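Local coordinates for protein MstE (Scytonema sp. PCC 10023, PDB 6SBF) that probably cyclises linear isoprenoid precursors into the complex polycyclic scaffolds of merosterols, as a single-domain class II (type II) terpene cyclase, at residues Glu42-Phe50 / Asp58-Leu69; Ala109-Gln117 / Val179-Pro187. The protein carries 1 engineered substitution. All coordinates share one frame; numbering follows the deposited sequence.

Overall arrangement
The two contacts show how an alpha-alpha barrel is assembled from short- and long-range closures. Following helix 18-37, the chain enters residues 42-50, turns through the antiparallel strands 47-50 and 55-57, and comes back as helix 59-69. Interaction 1 closes this tight loop of seven intervening residues. The chain then passes through helix 75-90 before helix 109-121 opens interaction 2, which closes a much longer excursion, through helices 128-138 and 152-158, at residues 179-187. The loops follow in series and neither nest nor cross. Their centres lie about 15 Å apart, and helix 59-69 joins them, packing Trp60, Ala63 and Thr67 against helix 109-121.

Interaction 1 of 2, residues Glu42-Phe50 / Asp58-Leu69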
loop_
_atom_site.group_PDB
_atom_site.type_symbol
_atom_site.label_atom_id
_atom_site.label_comp_id
_atom_site.label_asym_id
_atom_site.label_seq_id
_atom_site.Cartn_x
_atom_site.Cartn_y
_atom_site.Cartn_z
ATOM N N GLU A 42 17.210 -16.050 1.466
ATOM C CA GLU A 42 18.055 -14.843 1.700
ATOM C C GLU A 42 17.350 -13.951 2.725
ATOM O O GLU A 42 18.019 -13.130 3.329
ATOM C CB GLU A 42 18.322 -14.019 0.429
ATOM C CG GLU A 42 19.518 -14.470 -0.406
ATOM C CD GLU A 42 20.916 -14.096 0.068
ATOM O OE1 GLU A 42 21.099 -12.997 0.661
ATOM O OE2 GLU A 42 21.842 -14.899 -0.185
ATOM N N GLY A 43 16.017 -14.052 2.856
ATOM C CA GLY A 43 15.291 -13.254 3.833
ATOM C C GLY A 43 14.261 -12.302 3.223
ATOM O O GLY A 43 13.656 -11.562 3.983
ATOM N N TRP A 44 14.086 -12.296 1.915
ATOM C CA TRP A 44 13.076 -11.401 1.295
ATOM C C TRP A 44 11.657 -11.849 1.628
ATOM O O TRP A 44 11.374 -13.043 1.639
ATOM C CB TRP A 44 13.246 -11.435 -0.228
ATOM C CG TRP A 44 14.516 -10.861 -0.758
ATOM C CD1 TRP A 44 15.621 -11.552 -1.164
ATOM C CD2 TRP A 44 14.819 -9.485 -1.000
ATOM N NE1 TRP A 44 16.587 -10.697 -1.627
ATOM C CE2 TRP A 44 16.114 -9.412 -1.537
ATOM C CE3 TRP A 44 14.139 -8.297 -0.739
ATOM C CZ2 TRP A 44 16.712 -8.208 -1.874
ATOM C CZ3 TRP A 44 14.724 -7.102 -1.076
ATOM C CH2 TRP A 44 15.998 -7.057 -1.641
ATOM N N TRP A 45 10.742 -10.881 1.709
ATOM C CA TRP A 45 9.320 -11.135 1.464
ATOM C C TRP A 45 9.011 -11.020 -0.036
ATOM O O TRP A 45 9.453 -10.070 -0.668
ATOM C CB TRP A 45 8.494 -10.103 2.231
ATOM C CG TRP A 45 8.468 -10.328 3.711
ATOM C CD1 TRP A 45 7.893 -11.359 4.371
ATOM C CD2 TRP A 45 8.998 -9.462 4.734
ATOM N NE1 TRP A 45 8.079 -11.245 5.732
ATOM C CE2 TRP A 45 8.737 -10.080 5.964
ATOM C CE3 TRP A 45 9.659 -8.223 4.730
ATOM C CZ2 TRP A 45 9.173 -9.510 7.172
ATOM C CZ3 TRP A 45 10.101 -7.650 5.922
ATOM C CH2 TRP A 45 9.815 -8.286 7.130
ATOM N N GLN A 46 8.349 -12.051 -0.539
ATOM C CA GLN A 46 8.002 -12.131 -1.955
ATOM C C GLN A 46 6.486 -12.209 -2.102
ATOM O O GLN A 46 5.822 -12.904 -1.360
ATOM C CB GLN A 46 8.541 -13.418 -2.573
ATOM C CG GLN A 46 10.036 -13.472 -2.695
ATOM C CD GLN A 46 10.457 -14.773 -3.348
ATOM O OE1 GLN A 46 10.410 -15.803 -2.717
ATOM N NE2 GLN A 46 10.793 -14.720 -4.604
ATOM N N ASP A 47 5.972 -11.544 -3.147
ATOM C CA ASP A 47 4.533 -11.700 -3.465
ATOM C C ASP A 47 4.314 -11.158 -4.856
ATOM O O ASP A 47 5.103 -10.408 -5.364
ATOM C CB ASP A 47 3.605 -11.063 -2.437
ATOM C CG ASP A 47 2.468 -11.957 -1.980
ATOM O OD1 ASP A 47 2.027 -12.817 -2.834
ATOM O OD2 ASP A 47 1.966 -11.793 -0.848
ATOM N N PHE A 48 3.133 -11.525 -5.403
ATOM C CA PHE A 48 2.684 -11.217 -6.766
ATOM C C PHE A 48 3.487 -12.015 -7.773
ATOM O O PHE A 48 4.631 -12.399 -7.523
ATOM C CB PHE A 48 2.675 -9.725 -7.082
ATOM C CG PHE A 48 1.787 -8.904 -6.169
ATOM C CD1 PHE A 48 0.433 -8.768 -6.445
ATOM C CD2 PHE A 48 2.305 -8.288 -5.030
ATOM C CE1 PHE A 48 -0.378 -8.044 -5.580
ATOM C CE2 PHE A 48 1.462 -7.575 -4.195
ATOM C CZ PHE A 48 0.129 -7.432 -4.481
ATOM N N ASN A 49 2.881 -12.250 -8.937
ATOM C CA ASN A 49 3.573 -13.044 -9.968
ATOM C C ASN A 49 3.061 -12.653 -11.341
ATOM O O ASN A 49 1.801 -12.624 -11.544
ATOM C CB ASN A 49 3.369 -14.540 -9.732
ATOM C CG ASN A 49 4.269 -15.431 -10.553
ATOM O OD1 ASN A 49 5.199 -14.991 -11.211
ATOM N ND2 ASN A 49 3.916 -16.686 -10.560
ATOM N N PHE A 50 4.001 -12.396 -12.234
ATOM C CA PHE A 50 3.717 -12.251 -13.678
ATOM C C PHE A 50 4.344 -13.462 -14.347
ATOM O O PHE A 50 5.493 -13.405 -14.800
ATOM C CB PHE A 50 4.319 -10.967 -14.207
ATOM C CG PHE A 50 3.681 -9.726 -13.670
ATOM C CD1 PHE A 50 2.595 -9.161 -14.284
ATOM C CD2 PHE A 50 4.167 -9.128 -12.518
ATOM C CE1 PHE A 50 2.008 -8.009 -13.765
ATOM C CE2 PHE A 50 3.630 -7.951 -12.016
ATOM C CZ PHE A 50 2.541 -7.424 -12.651
ATOM N N ASP A 58 9.841 -8.735 -5.084
ATOM C CA ASP A 58 10.633 -8.883 -3.836
ATOM C C ASP A 58 11.037 -7.517 -3.259
ATOM O O ASP A 58 10.594 -7.237 -2.141
ATOM C CB ASP A 58 11.807 -9.863 -4.011
ATOM C CG ASP A 58 12.813 -9.663 -5.113
ATOM O OD1 ASP A 58 12.978 -8.564 -5.647
ATOM O OD2 ASP A 58 13.524 -10.666 -5.446
ATOM N N GLU A 59 11.756 -6.676 -3.995
ATOM C CA GLU A 59 12.186 -5.374 -3.422
ATOM C C GLU A 59 10.956 -4.614 -2.956
ATOM O O GLU A 59 10.917 -4.092 -1.855
ATOM C CB GLU A 59 12.951 -4.541 -4.442
ATOM C CG GLU A 59 14.252 -5.155 -4.895
ATOM C CD GLU A 59 14.951 -4.460 -6.034
ATOM O OE1 GLU A 59 14.837 -3.225 -6.178
ATOM O OE2 GLU A 59 15.664 -5.183 -6.822
ATOM N N TRP A 60 9.940 -4.475 -3.840
ATOM C CA TRP A 60 8.734 -3.713 -3.504
ATOM C C TRP A 60 8.004 -4.354 -2.321
ATOM O O TRP A 60 7.609 -3.675 -1.355
ATOM C CB TRP A 60 7.863 -3.638 -4.749
ATOM C CG TRP A 60 6.464 -3.202 -4.458
ATOM C CD1 TRP A 60 6.042 -2.132 -3.747
ATOM C CD2 TRP A 60 5.274 -3.833 -4.922
ATOM N NE1 TRP A 60 4.681 -2.038 -3.764
ATOM C CE2 TRP A 60 4.185 -3.093 -4.462
ATOM C CE3 TRP A 60 5.069 -4.967 -5.701
ATOM C CZ2 TRP A 60 2.869 -3.408 -4.805
ATOM C CZ3 TRP A 60 3.768 -5.262 -6.034
ATOM C CH2 TRP A 60 2.684 -4.527 -5.571
ATOM N N VAL A 61 7.757 -5.644 -2.379
ATOM C CA VAL A 61 6.981 -6.363 -1.361
ATOM C C VAL A 61 7.714 -6.245 -0.028
ATOM O O VAL A 61 7.063 -5.989 1.014
ATOM C CB VAL A 61 6.748 -7.817 -1.759
ATOM C CG1 VAL A 61 6.092 -8.578 -0.642
ATOM C CG2 VAL A 61 5.884 -7.868 -2.997
ATOM N N THR A 62 9.027 -6.362 -0.024
ATOM C CA THR A 62 9.834 -6.279 1.231
ATOM C C THR A 62 9.802 -4.857 1.792
ATOM O O THR A 62 9.666 -4.715 3.014
ATOM C CB THR A 62 11.224 -6.823 0.924
ATOM O OG1 THR A 62 11.135 -8.231 0.718
ATOM C CG2 THR A 62 12.203 -6.579 2.048
ATOM N N ALA A 63 9.928 -3.865 0.948
ATOM C CA ALA A 63 9.866 -2.451 1.402
ATOM C C ALA A 63 8.497 -2.209 2.049
ATOM O O ALA A 63 8.384 -1.536 3.106
ATOM C CB ALA A 63 10.153 -1.509 0.254
ATOM N N TYR A 64 7.417 -2.667 1.375
ATOM C CA TYR A 64 6.047 -2.467 1.865
ATOM C C TYR A 64 5.843 -3.191 3.196
ATOM O O TYR A 64 5.345 -2.623 4.165
ATOM C CB TYR A 64 5.060 -2.884 0.795
ATOM C CG TYR A 64 3.612 -2.757 1.195
ATOM C CD1 TYR A 64 2.908 -3.771 1.796
ATOM C CD2 TYR A 64 2.942 -1.576 0.933
ATOM C CE1 TYR A 64 1.551 -3.690 2.077
ATOM C CE2 TYR A 64 1.583 -1.480 1.228
ATOM C CZ TYR A 64 0.873 -2.524 1.775
ATOM O OH TYR A 64 -0.473 -2.433 2.052
ATOM N N VAL A 65 6.147 -4.473 3.218
ATOM C CA VAL A 65 5.919 -5.296 4.430
ATOM C C VAL A 65 6.768 -4.724 5.581
ATOM O O VAL A 65 6.253 -4.673 6.698
ATOM C CB VAL A 65 6.180 -6.773 4.160
ATOM C CG1 VAL A 65 6.137 -7.576 5.438
ATOM C CG2 VAL A 65 5.182 -7.334 3.168
ATOM N N GLY A 66 8.009 -4.397 5.299
ATOM C CA GLY A 66 8.848 -3.837 6.371
ATOM C C GLY A 66 8.243 -2.566 6.905
ATOM O O GLY A 66 8.186 -2.387 8.139
ATOM N N THR A 67 7.740 -1.688 6.034
ATOM C CA THR A 67 7.104 -0.445 6.501
ATOM C C THR A 67 5.873 -0.806 7.342
ATOM O O THR A 67 5.622 -0.175 8.407
ATOM C CB THR A 67 6.779 0.458 5.299
ATOM O OG1 THR A 67 7.970 0.830 4.613
ATOM C CG2 THR A 67 6.048 1.721 5.745
ATOM N N MET A 68 5.063 -1.759 6.882
ATOM C CA MET A 68 3.851 -2.150 7.645
ATOM C C MET A 68 4.239 -2.587 9.048
ATOM O O MET A 68 3.535 -2.303 10.014
ATOM C CB MET A 68 3.080 -3.252 6.930
ATOM C CG MET A 68 2.396 -2.885 5.652
ATOM S SD MET A 68 1.102 -1.662 5.859
ATOM C CE MET A 68 1.766 -0.295 4.946
ATOM N N LEU A 69 5.324 -3.350 9.165
ATOM C CA LEU A 69 5.721 -3.933 10.481
ATOM C C LEU A 69 6.492 -2.942 11.348
ATOM O O LEU A 69 6.764 -3.276 12.517
ATOM C CB LEU A 69 6.541 -5.201 10.221
ATOM C CG LEU A 69 5.763 -6.374 9.633
ATOM C CD1 LEU A 69 6.691 -7.535 9.376
ATOM C CD2 LEU A 69 4.691 -6.848 10.560
HETATM O O HOH W 1 11.378 -12.467 -6.534
#
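Thr62 and Trp45 make the polar link between a loop and the helix after it: Thr62 OG1 donates to Trp45 O at 2.9 Å, meeting a lone pair in the carbonyl plane. The same hydroxyl lies at the edge of the Trp44 indole, 3.3 Å from CE3, while Asp58 CB sits over one face of that ring near its rim. The two consecutive tryptophans straddle Thr62 but are used differently. Trp45 offers its face. Val65 CG1, held anti to its own backbone N, stands over the six-membered ring, 3.6 Å from its centroid and 14° off the normal, a CH-pi contact. Leu69 CD1 reaches Trp45 CZ2 at 3.9 Å, and Trp45 NE1 is satisfied by Leu35 O.

Phe48 and Trp60 lie with their planes 23° apart but displaced along each other, with little of one ring above the other, Phe48 CD2 reaching Trp60 CZ3 at 3.5 Å. Trp60 CG lies opposite the backbone N (chi1 165°), which swings the indole over to Phe48. Val61 points from the helix at the strand, CG2 3.6 Å from Asp47 O, with CG1 against Trp45 CB. Asp58, at the N-cap position, is salt-bridged through OD1 to Arg91, and a water taking a hydrogen bond from Gln46 NE2 gives a weak one to Asp58 OD2.

Asp47 ties the strand to Asn348 and Ile350, at the start of helix 350-363. That helix packs Ile350 against both Trp45 and Val65, helix 75-90 receives Trp44 on Leu87 and Leu88, and Trp60 extends to helix 109-121.

Interaction 2 of 2, residues Ala109-Gln117 / Val179-Pro187; sequences ADTTGWALQ and VSAAVAALP
Val183 N donates to Val179 O at 2.9 Å, a helical bond that joins two valines whose side chains both pack against residues 109-113. The setting is an alpha-alpha barrel, in which helices 109-121 and 177-183 run nearly parallel, 20° apart along these segments. Asp108 to Thr112 form a DxDTT variant of the DxDD motif of class II cyclases, whose middle aspartate is the general acid, a role probably taken here by Asp110.

Gly113 lies opposite Val183, and because it carries no side chain Val183 CG2 comes to 4.5 Å from Gly113 CA. Both methyls of Val179 come from the same side against the start of the Asp110 side chain, each 3.9 Å from Asp110 CB. With CG anti to the backbone N (chi1 -170°), the Asp110 carboxylate reaches Trp114, whose NE1 gives OD1 a weak, bent hydrogen bond of 3.3 Å. Ala182 CB meets both partners, packing against Asp110 OD1 and the NE1 to CZ2 side of the indole.

A type I turn from Val183 to Leu186 carries Leu186 across Leu116 at about a right angle, its CD2 3.9 Å from Leu116 CB. The extended chain of Gln117 runs over Leu186 and Ala185: CG rests on Leu186 CD2, OE1 lies 3.6 Å from Ala185 CB, and NE2 stands 3.3 Å above the Trp114 ring plane, nearer the ring's border than its middle.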
loop_
_atom_site.group_PDB
_atom_site.type_symbol
_atom_site.label_atom_id
_atom_site.label_comp_id
_atom_site.label_asym_id
_atom_site.label_seq_id
_atom_site.Cartn_x
_atom_site.Cartn_y
_atom_site.Cartn_z
ATOM N N ALA A 109 9.049 4.708 -8.871
ATOM C CA ALA A 109 8.862 5.667 -7.776
ATOM C C ALA A 109 8.145 5.021 -6.606
ATOM O O ALA A 109 8.375 5.452 -5.470
ATOM C CB ALA A 109 8.107 6.885 -8.232
ATOM N N ASP A 110 7.216 4.120 -6.846
ATOM C CA ASP A 110 6.418 3.567 -5.729
ATOM C C ASP A 110 7.314 2.708 -4.859
ATOM O O ASP A 110 7.344 2.866 -3.629
ATOM C CB ASP A 110 5.202 2.811 -6.240
ATOM C CG ASP A 110 4.248 2.455 -5.106
ATOM O OD1 ASP A 110 3.897 3.349 -4.336
ATOM O OD2 ASP A 110 3.850 1.318 -5.022
ATOM N N THR A 111 7.977 1.756 -5.453
ATOM C CA THR A 111 8.875 0.881 -4.723
ATOM C C THR A 111 9.892 1.750 -3.979
ATOM O O THR A 111 10.182 1.464 -2.791
ATOM C CB THR A 111 9.635 -0.074 -5.656
ATOM O OG1 THR A 111 8.664 -0.847 -6.381
ATOM C CG2 THR A 111 10.549 -0.956 -4.858
ATOM N N THR A 112 10.433 2.708 -4.662
ATOM C CA THR A 112 11.494 3.580 -4.031
ATOM C C THR A 112 10.935 4.310 -2.826
ATOM O O THR A 112 11.604 4.390 -1.787
ATOM C CB THR A 112 12.130 4.486 -5.101
ATOM O OG1 THR A 112 12.730 3.676 -6.119
ATOM C CG2 THR A 112 13.161 5.383 -4.531
ATOM N N GLY A 113 9.724 4.837 -2.914
ATOM C CA GLY A 113 9.110 5.487 -1.759
ATOM C C GLY A 113 8.922 4.572 -0.590
ATOM O O GLY A 113 9.285 4.944 0.547
ATOM N N TRP A 114 8.426 3.364 -0.798
ATOM C CA TRP A 114 8.270 2.415 0.315
ATOM C C TRP A 114 9.632 2.062 0.913
ATOM O O TRP A 114 9.719 1.897 2.146
ATOM C CB TRP A 114 7.521 1.151 -0.108
ATOM C CG TRP A 114 6.066 1.413 -0.341
ATOM C CD1 TRP A 114 5.415 1.528 -1.539
ATOM C CD2 TRP A 114 5.051 1.622 0.673
ATOM N NE1 TRP A 114 4.090 1.842 -1.352
ATOM C CE2 TRP A 114 3.827 1.866 0.002
ATOM C CE3 TRP A 114 5.061 1.558 2.079
ATOM C CZ2 TRP A 114 2.665 2.142 0.694
ATOM C CZ3 TRP A 114 3.889 1.814 2.756
ATOM C CH2 TRP A 114 2.692 2.106 2.065
ATOM N N ALA A 115 10.632 1.874 0.104
ATOM C CA ALA A 115 11.989 1.550 0.600
ATOM C C ALA A 115 12.485 2.697 1.472
ATOM O O ALA A 115 13.157 2.430 2.484
ATOM C CB ALA A 115 12.944 1.289 -0.550
ATOM N N LEU A 116 12.191 3.933 1.110
ATOM C CA LEU A 116 12.547 5.111 1.918
ATOM C C LEU A 116 11.764 5.160 3.219
ATOM O O LEU A 116 12.346 5.641 4.239
ATOM C CB LEU A 116 12.501 6.369 1.065
ATOM C CG LEU A 116 13.562 6.476 -0.014
ATOM C CD1 LEU A 116 13.223 7.614 -0.973
ATOM C CD2 LEU A 116 14.942 6.724 0.615
ATOM N N GLN A 117 10.512 4.747 3.255
ATOM C CA GLN A 117 9.761 4.662 4.515
ATOM C C GLN A 117 10.463 3.646 5.412
ATOM O O GLN A 117 10.585 3.839 6.629
ATOM C CB GLN A 117 8.298 4.311 4.257
ATOM C CG GLN A 117 7.503 5.411 3.567
ATOM C CD GLN A 117 6.022 5.111 3.617
ATOM O OE1 GLN A 117 5.426 5.072 4.691
ATOM N NE2 GLN A 117 5.400 4.903 2.446
ATOM N N VAL A 179 0.545 6.395 -6.036
ATOM C CA VAL A 179 1.992 6.548 -5.834
ATOM C C VAL A 179 2.256 7.899 -5.203
ATOM O O VAL A 179 3.083 7.992 -4.254
ATOM C CB VAL A 179 2.750 6.377 -7.138
ATOM C CG1 VAL A 179 4.261 6.524 -6.908
ATOM C CG2 VAL A 179 2.415 5.037 -7.747
ATOM N N SER A 180 1.592 8.959 -5.611
ATOM C CA SER A 180 1.763 10.291 -5.026
ATOM C C SER A 180 1.387 10.259 -3.538
ATOM O O SER A 180 2.111 10.838 -2.698
ATOM C CB SER A 180 0.914 11.300 -5.791
ATOM O OG SER A 180 1.331 11.433 -7.135
ATOM N N ALA A 181 0.314 9.591 -3.165
ATOM C CA ALA A 181 -0.142 9.498 -1.785
ATOM C C ALA A 181 0.944 8.809 -0.950
ATOM O O ALA A 181 1.253 9.233 0.183
ATOM C CB ALA A 181 -1.469 8.779 -1.695
ATOM N N ALA A 182 1.470 7.713 -1.439
ATOM C CA ALA A 182 2.479 6.946 -0.706
ATOM C C ALA A 182 3.778 7.769 -0.594
ATOM O O ALA A 182 4.385 7.793 0.492
ATOM C CB ALA A 182 2.723 5.619 -1.379
ATOM N N VAL A 183 4.235 8.410 -1.639
ATOM C CA VAL A 183 5.477 9.210 -1.618
ATOM C C VAL A 183 5.277 10.379 -0.663
ATOM O O VAL A 183 6.246 10.785 0.005
ATOM C CB VAL A 183 5.927 9.604 -3.031
ATOM C CG1 VAL A 183 7.066 10.595 -3.028
ATOM C CG2 VAL A 183 6.359 8.371 -3.815
ATOM N N ALA A 184 4.086 10.904 -0.560
ATOM C CA ALA A 184 3.805 12.024 0.379
ATOM C C ALA A 184 3.907 11.570 1.840
ATOM O O ALA A 184 3.865 12.463 2.700
ATOM C CB ALA A 184 2.446 12.597 0.089
ATOM N N ALA A 185 4.025 10.288 2.135
ATOM C CA ALA A 185 4.375 9.802 3.503
ATOM C C ALA A 185 5.799 10.261 3.881
ATOM O O ALA A 185 6.101 10.291 5.065
ATOM C CB ALA A 185 4.252 8.295 3.636
ATOM N N LEU A 186 6.632 10.606 2.908
ATOM C CA LEU A 186 8.004 11.070 3.132
ATOM C C LEU A 186 7.935 12.557 3.398
ATOM O O LEU A 186 7.461 13.328 2.569
ATOM C CB LEU A 186 8.864 10.796 1.899
ATOM C CG LEU A 186 8.967 9.328 1.510
ATOM C CD1 LEU A 186 9.782 9.207 0.227
ATOM C CD2 LEU A 186 9.585 8.444 2.603
ATOM N N PRO A 187 8.454 13.047 4.542
ATOM C CA PRO A 187 8.309 14.470 4.857
ATOM C C PRO A 187 9.001 15.359 3.825
ATOM O O PRO A 187 8.618 16.470 3.627
ATOM C CB PRO A 187 9.067 14.631 6.187
ATOM C CG PRO A 187 9.192 13.264 6.749
ATOM C CD PRO A 187 8.988 12.260 5.665
#